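Local coordinates for protein endo-1,3-beta-glucanase, family GH16 (Zobellia galactanivorans, PDB 4BPZ) that probably hydrolyses internal beta-1,3-glucosidic bonds of algal laminarin and here holds a trisaccharide of mixed-linkage 1,3-1,4-beta-glucan in its cleft, at residues 44-49 with 109-114; 102-107 with 144-149; 191-196 with 220-225. The protein carries 1 engineered substitution. All coordinates share one frame; numbering follows the deposited sequence. Where two conformers were deposited one is given.

Interaction 1: 44-49 with 109-114; sequences NNELQH and GTWPAI. With GLC (alpha-D-glucopyranose), chain C; BGC (beta-D-glucopyranose), chain B.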
loop_
_atom_site.group_PDB
_atom_site.type_symbol
_atom_site.label_atom_id
_atom_site.label_comp_id
_atom_site.label_asym_id
_atom_site.label_seq_id
_atom_site.Cartn_x
_atom_site.Cartn_y
_atom_site.Cartn_z
ATOM N N ASN A 44 10.491 -1.541 -9.486
ATOM C CA ASN A 44 9.647 -0.957 -10.497
ATOM C C ASN A 44 10.232 0.278 -11.162
ATOM O O ASN A 44 9.453 1.141 -11.649
ATOM C CB ASN A 44 8.228 -0.676 -9.954
ATOM C CG ASN A 44 7.652 -1.835 -9.219
ATOM O OD1 ASN A 44 7.587 -2.936 -9.784
ATOM N ND2 ASN A 44 7.233 -1.642 -7.982
ATOM N N ASN A 45 11.556 0.492 -11.122
ATOM C CA ASN A 45 12.150 1.676 -11.687
ATOM C C ASN A 45 11.658 2.974 -11.033
ATOM O O ASN A 45 11.774 4.061 -11.604
ATOM C CB ASN A 45 11.989 1.736 -13.228
ATOM C CG ASN A 45 12.554 0.527 -13.860
ATOM O OD1 ASN A 45 13.736 0.232 -13.616
ATOM N ND2 ASN A 45 11.774 -0.187 -14.590
ATOM N N GLU A 46 11.194 2.882 -9.746
ATOM C CA GLU A 46 10.672 4.055 -9.039
ATOM C C GLU A 46 11.807 5.015 -8.755
ATOM O O GLU A 46 12.974 4.642 -8.567
ATOM C CB GLU A 46 10.060 3.579 -7.724
ATOM C CG GLU A 46 8.772 2.812 -7.971
ATOM C CD GLU A 46 8.372 1.967 -6.775
ATOM O OE1 GLU A 46 8.854 2.253 -5.627
ATOM O OE2 GLU A 46 7.547 1.036 -6.983
ATOM N N LEU A 47 11.449 6.307 -8.594
ATOM C CA LEU A 47 12.437 7.375 -8.530
ATOM C C LEU A 47 12.628 7.964 -7.185
ATOM O O LEU A 47 13.432 8.852 -7.020
ATOM C CB LEU A 47 12.033 8.478 -9.548
ATOM C CG LEU A 47 12.071 7.965 -11.017
ATOM C CD1 LEU A 47 11.716 9.098 -11.967
ATOM C CD2 LEU A 47 13.462 7.476 -11.393
ATOM N N GLN A 48 11.913 7.505 -6.151
ATOM C CA GLN A 48 11.941 8.091 -4.814
ATOM C C GLN A 48 12.890 7.371 -3.868
ATOM O O GLN A 48 13.135 6.144 -3.998
ATOM C CB GLN A 48 10.567 8.190 -4.135
ATOM C CG GLN A 48 10.022 6.860 -3.561
ATOM C CD GLN A 48 9.759 5.805 -4.573
ATOM O OE1 GLN A 48 9.943 4.578 -4.279
ATOM N NE2 GLN A 48 9.330 6.136 -5.725
ATOM N N HIS A 49 13.310 8.076 -2.818
ATOM C CA HIS A 49 13.640 7.480 -1.525
ATOM C C HIS A 49 12.466 7.620 -0.586
ATOM O O HIS A 49 11.692 8.557 -0.662
ATOM C CB HIS A 49 14.847 8.153 -0.882
ATOM C CG HIS A 49 16.167 7.565 -1.299
ATOM N ND1 HIS A 49 16.426 6.265 -1.241
ATOM C CD2 HIS A 49 17.321 8.185 -1.762
ATOM C CE1 HIS A 49 17.679 6.059 -1.686
ATOM N NE2 HIS A 49 18.213 7.235 -1.977
ATOM N N GLY A 109 2.433 11.610 -12.303
ATOM C CA GLY A 109 3.669 11.027 -11.831
ATOM C C GLY A 109 3.581 10.280 -10.498
ATOM O O GLY A 109 4.520 9.564 -10.155
ATOM N N THR A 110 2.509 10.516 -9.748
ATOM C CA THR A 110 2.327 9.898 -8.446
ATOM C C THR A 110 1.670 8.519 -8.591
ATOM O O THR A 110 0.795 8.281 -9.442
ATOM C CB THR A 110 1.461 10.799 -7.550
ATOM O OG1 THR A 110 0.149 10.938 -8.148
ATOM C CG2 THR A 110 2.044 12.146 -7.273
ATOM N N TRP A 111 2.098 7.616 -7.703
ATOM C CA TRP A 111 1.657 6.220 -7.696
ATOM C C TRP A 111 1.318 5.844 -6.272
ATOM O O TRP A 111 2.166 5.200 -5.571
ATOM C CB TRP A 111 2.737 5.355 -8.342
ATOM C CG TRP A 111 2.481 3.883 -8.388
ATOM C CD1 TRP A 111 1.330 3.194 -8.058
ATOM C CD2 TRP A 111 3.455 2.910 -8.799
ATOM N NE1 TRP A 111 1.546 1.816 -8.234
ATOM C CE2 TRP A 111 2.835 1.655 -8.669
ATOM C CE3 TRP A 111 4.755 2.989 -9.277
ATOM C CZ2 TRP A 111 3.495 0.481 -9.019
ATOM C CZ3 TRP A 111 5.428 1.807 -9.643
ATOM C CH2 TRP A 111 4.783 0.577 -9.521
ATOM N N PRO A 112 0.181 6.189 -5.769
ATOM C CA PRO A 112 -0.204 5.800 -4.396
ATOM C C PRO A 112 -0.646 4.347 -4.373
ATOM O O PRO A 112 -1.133 3.804 -5.370
ATOM C CB PRO A 112 -1.444 6.704 -4.112
ATOM C CG PRO A 112 -2.103 6.806 -5.504
ATOM C CD PRO A 112 -0.920 6.958 -6.467
ATOM N N ALA A 113 -0.525 3.726 -3.190
ATOM C CA ALA A 113 -0.987 2.371 -3.035
ATOM C C ALA A 113 -1.373 2.077 -1.587
ATOM O O ALA A 113 -0.767 2.591 -0.639
ATOM C CB ALA A 113 0.069 1.376 -3.475
ATOM N N ILE A 114 -2.380 1.214 -1.475
ATOM C CA ILE A 114 -2.839 0.568 -0.226
ATOM C C ILE A 114 -2.728 -0.923 -0.570
ATOM O O ILE A 114 -3.449 -1.370 -1.485
ATOM C CB ILE A 114 -4.254 0.917 0.111
ATOM C CG1 ILE A 114 -4.457 2.452 0.232
ATOM C CG2 ILE A 114 -4.684 0.208 1.416
ATOM C CD1 ILE A 114 -5.913 2.888 0.279
HETATM C C1 GLC C . 1.885 -4.079 -6.467
HETATM C C2 GLC C . 3.273 -4.367 -7.132
HETATM C C3 GLC C . 4.344 -3.797 -6.190
HETATM C C4 GLC C . 4.102 -2.376 -5.922
HETATM C C5 GLC C . 2.800 -2.348 -5.160
HETATM C C6 GLC C . 2.353 -0.961 -4.757
HETATM O O1 GLC C . 1.584 -4.960 -5.406
HETATM O O2 GLC C . 3.363 -5.758 -7.304
HETATM O O3 GLC C . 5.681 -3.980 -6.823
HETATM O O4 GLC C . 5.186 -1.825 -5.150
HETATM O O5 GLC C . 1.768 -2.863 -6.032
HETATM O O6 GLC C . 2.165 -0.112 -5.883
HETATM C C2 BGC B . 7.626 -5.221 -7.431
HETATM C C3 BGC B . 8.464 -6.406 -7.060
HETATM C C4 BGC B . 8.783 -6.391 -5.518
HETATM C C5 BGC B . 7.464 -6.282 -4.713
HETATM C C6 BGC B . 7.660 -6.085 -3.224
HETATM C C1 BGC B . 6.383 -5.178 -6.503
HETATM O O2 BGC B . 7.250 -5.343 -8.773
HETATM O O3 BGC B . 9.693 -6.282 -7.772
HETATM O O4 BGC B . 9.372 -7.601 -5.053
HETATM O O5 BGC B . 6.787 -5.075 -5.160
HETATM O O6 BGC B . 8.317 -4.884 -2.885
#
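Asn-44 reaches past the outer end of the Trp-111 indole and ends on the bound glucan, so protein packing and sugar recognition share one short side chain. Its CB starts the contact 3.7 Å from Trp-111 CH2, with CZ3 of the same ring hardly farther off. CG stays beside the ring, and the amide that follows is inclined to the indole plane by 49°. At the tip the two branches part. OD1 accepts a short hydrogen bond of 2.6 Å from O2 of the beta-glucose. ND2 gives one N-H to O3 of the alpha-glucose, at 3.0 Å, and the other to Glu-46 OE2, at 2.9 Å. That second bond is nearly straight (173°) and lies in the amide plane of Asn-44, but reaches Glu-46 OE2 on its anti side, well tilted from the carboxylate plane. Since O3 is also the oxygen that links the two sugars, the amide spans their beta-1,3 junction, while Glu-46 fixes which way it faces.

Glu-46 touches the tryptophan as well: OE2 is 3.5 Å from CZ3, and the carboxylate stands almost perpendicular to the indole, at 82°. The first torsion of Trp-111 throws the indole off its strand to these two side chains. Its NE1 donates to Glu-147. Further along, Ala-113 CB rests 3.5 Å from C6 of the alpha-glucose. Asn-44, Trp-111 and Ala-113 thus form one wall of the glycan pocket in this family 16 domain.

Strand 110-118, which carries the tryptophan, runs between strand 222-230 and the short strands 142-144 and 146-147, while the chain around Asn-44 and Glu-46 leads into strand 48-50. Leu-47 bonds by backbone to Met-230, at the end of strand 222-230, and Asn-44 to Thr-233 in the short helix 232-235 that follows.

Interaction 2: 102-107 with 144-149; sequences AKLPSK and DILEQN. With GLC (alpha-D-glucopyranose), chain C.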
loop_
_atom_site.group_PDB
_atom_site.type_symbol
_atom_site.label_atom_id
_atom_site.label_comp_id
_atom_site.label_asym_id
_atom_site.label_seq_id
_atom_site.Cartn_x
_atom_site.Cartn_y
_atom_site.Cartn_z
ATOM N N ALA A 102 -9.810 7.465 2.220
ATOM C CA ALA A 102 -8.708 8.291 1.780
ATOM C C ALA A 102 -9.082 9.180 0.611
ATOM O O ALA A 102 -10.012 8.916 -0.117
ATOM C CB ALA A 102 -7.537 7.353 1.299
ATOM N N LYS A 103 -8.234 10.210 0.437
ATOM C CA LYS A 103 -8.154 11.086 -0.720
ATOM C C LYS A 103 -6.818 10.841 -1.361
ATOM O O LYS A 103 -5.786 10.787 -0.675
ATOM C CB LYS A 103 -8.274 12.561 -0.335
ATOM C CG LYS A 103 -9.703 12.978 -0.015
ATOM C CD LYS A 103 -9.742 14.456 0.415
ATOM C CE LYS A 103 -11.094 14.810 0.884
ATOM N NZ LYS A 103 -11.113 16.313 1.162
ATOM N N LEU A 104 -6.805 10.672 -2.693
ATOM C CA LEU A 104 -5.607 10.276 -3.436
ATOM C C LEU A 104 -4.845 11.484 -3.983
ATOM O O LEU A 104 -5.484 12.535 -4.251
ATOM C CB LEU A 104 -5.956 9.270 -4.565
ATOM C CG LEU A 104 -6.754 8.076 -4.104
ATOM C CD1 LEU A 104 -6.950 7.132 -5.269
ATOM C CD2 LEU A 104 -6.174 7.356 -2.923
ATOM N N PRO A 105 -3.564 11.364 -4.284
ATOM C CA PRO A 105 -2.861 12.474 -4.952
ATOM C C PRO A 105 -3.489 12.751 -6.311
ATOM O O PRO A 105 -3.850 11.831 -7.063
ATOM C CB PRO A 105 -1.419 11.929 -5.077
ATOM C CG PRO A 105 -1.346 10.767 -4.152
ATOM C CD PRO A 105 -2.700 10.253 -3.872
ATOM N N SER A 106 -3.531 14.022 -6.683
ATOM C CA SER A 106 -4.043 14.400 -8.023
ATOM C C SER A 106 -2.989 14.524 -9.079
ATOM O O SER A 106 -3.366 14.551 -10.266
ATOM C CB SER A 106 -4.758 15.804 -7.924
ATOM O OG SER A 106 -3.842 16.786 -7.549
ATOM N N LYS A 107 -1.715 14.674 -8.723
ATOM C CA LYS A 107 -0.738 15.101 -9.682
ATOM C C LYS A 107 -0.199 13.969 -10.502
ATOM O O LYS A 107 -0.005 12.819 -10.073
ATOM C CB LYS A 107 0.416 15.849 -9.021
ATOM C CG LYS A 107 -0.071 17.219 -8.468
ATOM C CD LYS A 107 1.023 18.010 -7.792
ATOM C CE LYS A 107 0.485 19.362 -7.287
ATOM N NZ LYS A 107 1.570 20.122 -6.611
ATOM N N ASP A 144 -3.348 -5.969 -3.818
ATOM C CA ASP A 144 -3.503 -4.509 -3.973
ATOM C C ASP A 144 -4.919 -4.259 -3.555
ATOM O O ASP A 144 -5.848 -4.966 -4.042
ATOM C CB ASP A 144 -3.030 -4.040 -5.430
ATOM C CG ASP A 144 -1.506 -4.345 -5.557
ATOM O OD1 ASP A 144 -0.711 -3.304 -5.003
ATOM O OD2 ASP A 144 -1.040 -4.938 -6.446
ATOM N N ILE A 145 -5.152 -3.381 -2.597
ATOM C CA ILE A 145 -6.484 -2.841 -2.301
ATOM C C ILE A 145 -6.738 -1.599 -3.142
ATOM O O ILE A 145 -7.846 -1.397 -3.625
ATOM C CB ILE A 145 -6.594 -2.575 -0.808
ATOM C CG1 ILE A 145 -6.283 -3.863 -0.026
ATOM C CG2 ILE A 145 -7.980 -2.009 -0.510
ATOM C CD1 ILE A 145 -6.309 -3.665 1.480
ATOM N N LEU A 146 -5.726 -0.774 -3.351
ATOM C CA LEU A 146 -5.851 0.394 -4.215
ATOM C C LEU A 146 -4.508 0.681 -4.787
ATOM O O LEU A 146 -3.482 0.725 -4.077
ATOM C CB LEU A 146 -6.275 1.599 -3.324
ATOM C CG LEU A 146 -6.350 3.007 -3.959
ATOM C CD1 LEU A 146 -5.045 3.717 -4.001
ATOM C CD2 LEU A 146 -7.161 2.973 -5.299
ATOM N N GLU A 147 -4.407 0.885 -6.134
ATOM C CA GLU A 147 -3.348 1.638 -6.742
ATOM C C GLU A 147 -3.962 2.630 -7.715
ATOM O O GLU A 147 -5.037 2.383 -8.273
ATOM C CB GLU A 147 -2.389 0.765 -7.515
ATOM C CG GLU A 147 -1.698 -0.321 -6.718
ATOM C CD GLU A 147 -0.778 -1.175 -7.593
ATOM O OE1 GLU A 147 0.338 -0.774 -7.955
ATOM O OE2 GLU A 147 -1.220 -2.311 -8.053
ATOM N N GLN A 148 -3.279 3.762 -7.930
ATOM C CA GLN A 148 -3.558 4.562 -9.117
ATOM C C GLN A 148 -2.294 4.778 -9.846
ATOM O O GLN A 148 -1.234 4.984 -9.215
ATOM C CB GLN A 148 -4.203 5.918 -8.781
ATOM C CG GLN A 148 -5.655 5.943 -8.450
ATOM C CD GLN A 148 -6.235 7.299 -8.710
ATOM O OE1 GLN A 148 -5.760 8.350 -8.187
ATOM N NE2 GLN A 148 -7.323 7.305 -9.406
ATOM N N ASN A 149 -2.331 4.707 -11.174
ATOM C CA ASN A 149 -1.192 5.098 -11.947
ATOM C C ASN A 149 -1.083 6.616 -12.065
ATOM O O ASN A 149 -1.920 7.345 -11.609
ATOM C CB ASN A 149 -1.149 4.355 -13.309
ATOM C CG ASN A 149 -2.336 4.654 -14.186
ATOM O OD1 ASN A 149 -2.891 3.698 -14.834
ATOM N ND2 ASN A 149 -2.771 5.864 -14.227
HETATM C C1 GLC C . 1.885 -4.079 -6.467
HETATM C C2 GLC C . 3.273 -4.367 -7.132
HETATM C C3 GLC C . 4.344 -3.797 -6.190
HETATM C C4 GLC C . 4.102 -2.376 -5.922
HETATM C C5 GLC C . 2.800 -2.348 -5.160
HETATM C C6 GLC C . 2.353 -0.961 -4.757
HETATM O O1 GLC C . 1.584 -4.960 -5.406
HETATM O O2 GLC C . 3.363 -5.758 -7.304
HETATM O O3 GLC C . 5.681 -3.980 -6.823
HETATM O O4 GLC C . 5.186 -1.825 -5.150
HETATM O O5 GLC C . 1.768 -2.863 -6.032
HETATM O O6 GLC C . 2.165 -0.112 -5.883
HETATM O O HOH W 1 -3.336 9.174 -7.327
HETATM O O HOH W 2 -6.414 11.095 -7.913
#
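Leu-104 pushes its two methyl groups against Gln-148 and Leu-146. CD2 meets Leu-146 CD1 tip to tip at 4.0 Å, an apolar touch. Leu-104 CD1 instead lies against the amide end of Gln-148, 3.4 Å from its OE1. Leu-146 gets there because its CG is anti to the backbone N (chi1 174°), which extends the branch toward residues 102-107.

The glutamine amide is buried, yet both ends have partners. NE2 donates to the backbone O of Ser-155, and Gln-148 OE1 accepts from one water at 2.7 Å and a second at 2.8 Å. Both waters also donate to Pro-105 O, making a doubled bridge between a side chain and a backbone carbonyl; Gln-148 OE1 and Pro-105 O are 4.1 Å apart.

Between Leu-146 and Gln-148, Glu-147 points away to the glycan pocket, where OE1 accepts from O6 of the alpha-glucose at 2.8 Å. With an alanine in place of Glu-147, the sugar O6 and the Trp-111 N-H are likely to lose the acceptor they share. By family resemblance, Glu-147 and the engineered Ser-142 fall at the two glutamate positions of the GH16 active-site motif.

A classic beta bulge, in which Ile-114 is matched by two residues, Ile-145 and Leu-146, couples strand 146-147 to strand 110-118. Leu-104, just beyond strand 96-103, also packs on Tyr-189 of strand 187-193 and Phe-247 of strand 244-255.

Interaction 3: 191-196 with 220-225; sequences LEWNAS and APHYLL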
loop_
_atom_site.group_PDB
_atom_site.type_symbol
_atom_site.label_atom_id
_atom_site.label_comp_id
_atom_site.label_asym_id
_atom_site.label_seq_id
_atom_site.Cartn_x
_atom_site.Cartn_y
_atom_site.Cartn_z
ATOM N N LEU A 191 -10.999 -4.381 1.425
ATOM C CA LEU A 191 -10.737 -5.780 1.133
ATOM C C LEU A 191 -11.574 -6.631 2.025
ATOM O O LEU A 191 -11.582 -6.363 3.256
ATOM C CB LEU A 191 -9.235 -6.080 1.380
ATOM C CG LEU A 191 -8.818 -7.555 1.432
ATOM C CD1 LEU A 191 -9.000 -8.250 0.067
ATOM C CD2 LEU A 191 -7.389 -7.674 1.936
ATOM N N GLU A 192 -12.227 -7.668 1.523
ATOM C CA GLU A 192 -12.825 -8.719 2.375
ATOM C C GLU A 192 -12.105 -10.011 1.968
ATOM O O GLU A 192 -12.193 -10.464 0.832
ATOM C CB GLU A 192 -14.317 -8.831 2.062
ATOM C CG GLU A 192 -15.057 -7.613 2.496
ATOM C CD GLU A 192 -16.450 -7.489 2.008
ATOM O OE1 GLU A 192 -17.033 -8.518 1.543
ATOM O OE2 GLU A 192 -16.996 -6.368 2.066
ATOM N N TRP A 193 -11.452 -10.610 2.937
ATOM C CA TRP A 193 -10.585 -11.723 2.726
ATOM C C TRP A 193 -10.964 -12.852 3.666
ATOM O O TRP A 193 -10.969 -12.680 4.889
ATOM C CB TRP A 193 -9.160 -11.259 3.012
ATOM C CG TRP A 193 -8.064 -12.274 3.029
ATOM C CD1 TRP A 193 -7.985 -13.523 2.379
ATOM C CD2 TRP A 193 -6.814 -12.108 3.698
ATOM N NE1 TRP A 193 -6.812 -14.109 2.664
ATOM C CE2 TRP A 193 -6.052 -13.301 3.457
ATOM C CE3 TRP A 193 -6.243 -11.085 4.518
ATOM C CZ2 TRP A 193 -4.797 -13.470 4.027
ATOM C CZ3 TRP A 193 -4.993 -11.278 5.058
ATOM C CH2 TRP A 193 -4.280 -12.485 4.829
ATOM N N ASN A 194 -11.246 -14.035 3.102
ATOM C CA ASN A 194 -11.469 -15.232 3.955
ATOM C C ASN A 194 -10.959 -16.421 3.228
ATOM O O ASN A 194 -10.255 -16.307 2.189
ATOM C CB ASN A 194 -12.928 -15.314 4.424
ATOM C CG ASN A 194 -13.893 -15.429 3.269
ATOM O OD1 ASN A 194 -13.528 -15.894 2.163
ATOM N ND2 ASN A 194 -15.173 -15.050 3.513
ATOM N N ALA A 195 -11.160 -17.603 3.802
ATOM C CA ALA A 195 -10.630 -18.840 3.189
ATOM C C ALA A 195 -11.240 -19.091 1.803
ATOM O O ALA A 195 -10.723 -19.866 1.013
ATOM C CB ALA A 195 -10.852 -20.047 4.080
ATOM N N SER A 196 -12.421 -18.513 1.533
ATOM C CA SER A 196 -13.158 -18.700 0.257
ATOM C C SER A 196 -12.686 -17.752 -0.866
ATOM O O SER A 196 -12.581 -18.183 -1.995
ATOM C CB SER A 196 -14.665 -18.511 0.546
ATOM O OG SER A 196 -15.094 -19.527 1.456
ATOM N N ALA A 220 -2.167 -17.264 5.252
ATOM C CA ALA A 220 -1.194 -17.034 6.281
ATOM C C ALA A 220 -1.124 -15.501 6.485
ATOM O O ALA A 220 -1.652 -14.745 5.668
ATOM C CB ALA A 220 0.148 -17.605 5.886
ATOM N N PRO A 221 -0.400 -15.012 7.475
ATOM C CA PRO A 221 -0.560 -13.572 7.809
ATOM C C PRO A 221 -0.029 -12.667 6.749
ATOM O O PRO A 221 1.027 -12.954 6.153
ATOM C CB PRO A 221 0.240 -13.410 9.112
ATOM C CG PRO A 221 0.054 -14.807 9.812
ATOM C CD PRO A 221 0.280 -15.753 8.588
ATOM N N HIS A 222 -0.703 -11.555 6.569
ATOM C CA HIS A 222 -0.213 -10.414 5.734
ATOM C C HIS A 222 -0.174 -9.186 6.590
ATOM O O HIS A 222 -0.789 -9.093 7.634
ATOM C CB HIS A 222 -1.184 -10.171 4.539
ATOM C CG HIS A 222 -1.038 -11.098 3.390
ATOM N ND1 HIS A 222 -0.997 -12.444 3.370
ATOM C CD2 HIS A 222 -0.976 -10.665 2.102
ATOM C CE1 HIS A 222 -0.809 -12.835 2.065
ATOM N NE2 HIS A 222 -0.800 -11.733 1.305
ATOM N N TYR A 223 0.646 -8.215 6.169
ATOM C CA TYR A 223 0.657 -6.880 6.727
ATOM C C TYR A 223 0.299 -5.854 5.691
ATOM O O TYR A 223 0.400 -6.104 4.477
ATOM C CB TYR A 223 1.986 -6.545 7.435
ATOM C CG TYR A 223 3.188 -6.619 6.566
ATOM C CD1 TYR A 223 3.632 -5.506 5.802
ATOM C CD2 TYR A 223 3.924 -7.815 6.436
ATOM C CE1 TYR A 223 4.747 -5.585 5.010
ATOM C CE2 TYR A 223 5.045 -7.899 5.643
ATOM C CZ TYR A 223 5.471 -6.767 4.957
ATOM O OH TYR A 223 6.623 -6.868 4.201
ATOM N N LEU A 224 -0.137 -4.692 6.138
ATOM C CA LEU A 224 -0.594 -3.605 5.273
ATOM C C LEU A 224 0.561 -2.645 4.969
ATOM O O LEU A 224 1.421 -2.368 5.832
ATOM C CB LEU A 224 -1.692 -2.803 5.988
ATOM C CG LEU A 224 -2.465 -1.771 5.168
ATOM C CD1 LEU A 224 -3.378 -2.499 4.158
ATOM C CD2 LEU A 224 -3.334 -0.926 6.120
ATOM N N LEU A 225 0.587 -2.115 3.735
ATOM C CA LEU A 225 1.476 -1.097 3.308
ATOM C C LEU A 225 0.719 0.115 2.795
ATOM O O LEU A 225 -0.311 -0.051 2.117
ATOM C CB LEU A 225 2.432 -1.588 2.202
ATOM C CG LEU A 225 3.374 -2.774 2.560
ATOM C CD1 LEU A 225 2.747 -4.112 2.237
ATOM C CD2 LEU A 225 4.714 -2.634 1.898
#
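Trp-193 turns the edge of its six-membered ring toward the imidazole face of His-222 in a T-shaped pair. The ring centroids are 5.0 Å apart and the planes meet at 69°. CH2 leads the approach, coming 3.6 Å from His-222 ND1, while CZ3 reaches back to the histidine CB. A chi1 of 173° sets the indole opposite its own backbone N, out over the facing strand.

Ala-220 O fits into the corner between the rings. It lies at the tryptophan edge, near the ring plane and 3.6 Å from CH2, and it also sits in the imidazole plane, accepting a weak hydrogen bond of 3.3 Å from His-222 ND1. That weak bond may favour this setting of the imidazole. The other end of the indole is held too, since NE1 donates to Tyr-218 O, and Tyr-95 makes a further edge-to-face contact with it.

Just past Trp-193, Asn-194 OD1 takes the backbone N of Ser-196 in an Asx turn leading to strand 197-202. Strand 187-193 pairs with strands 96-103 and 197-202, whereas strand 222-230 runs between 82-93 and 110-118; the aromatic pair bridges these two layers of the beta-sandwich.

How the interactions relate
From the N terminus, residues 44-49 come first and wait for 109-114, so interaction 1 closes a long, mostly strand-built loop. Inside that loop lies 102-107, whose partner 144-149 comes after it has closed: interactions 1 and 2 therefore cross. Interaction 3 opens later, in series, and closes a shorter loop between 191-196 and 220-225. Interactions 1 and 2 share neighbouring strands, 110-118 and 146-147, and both reach the alpha-glucose. Interaction 3 lies away from the glycan pocket, but Ile-145 packs on Leu-191 and Leu-224, and Ile-114 on Leu-224, so residues from the segments of all three come together in the sandwich core behind the cleft.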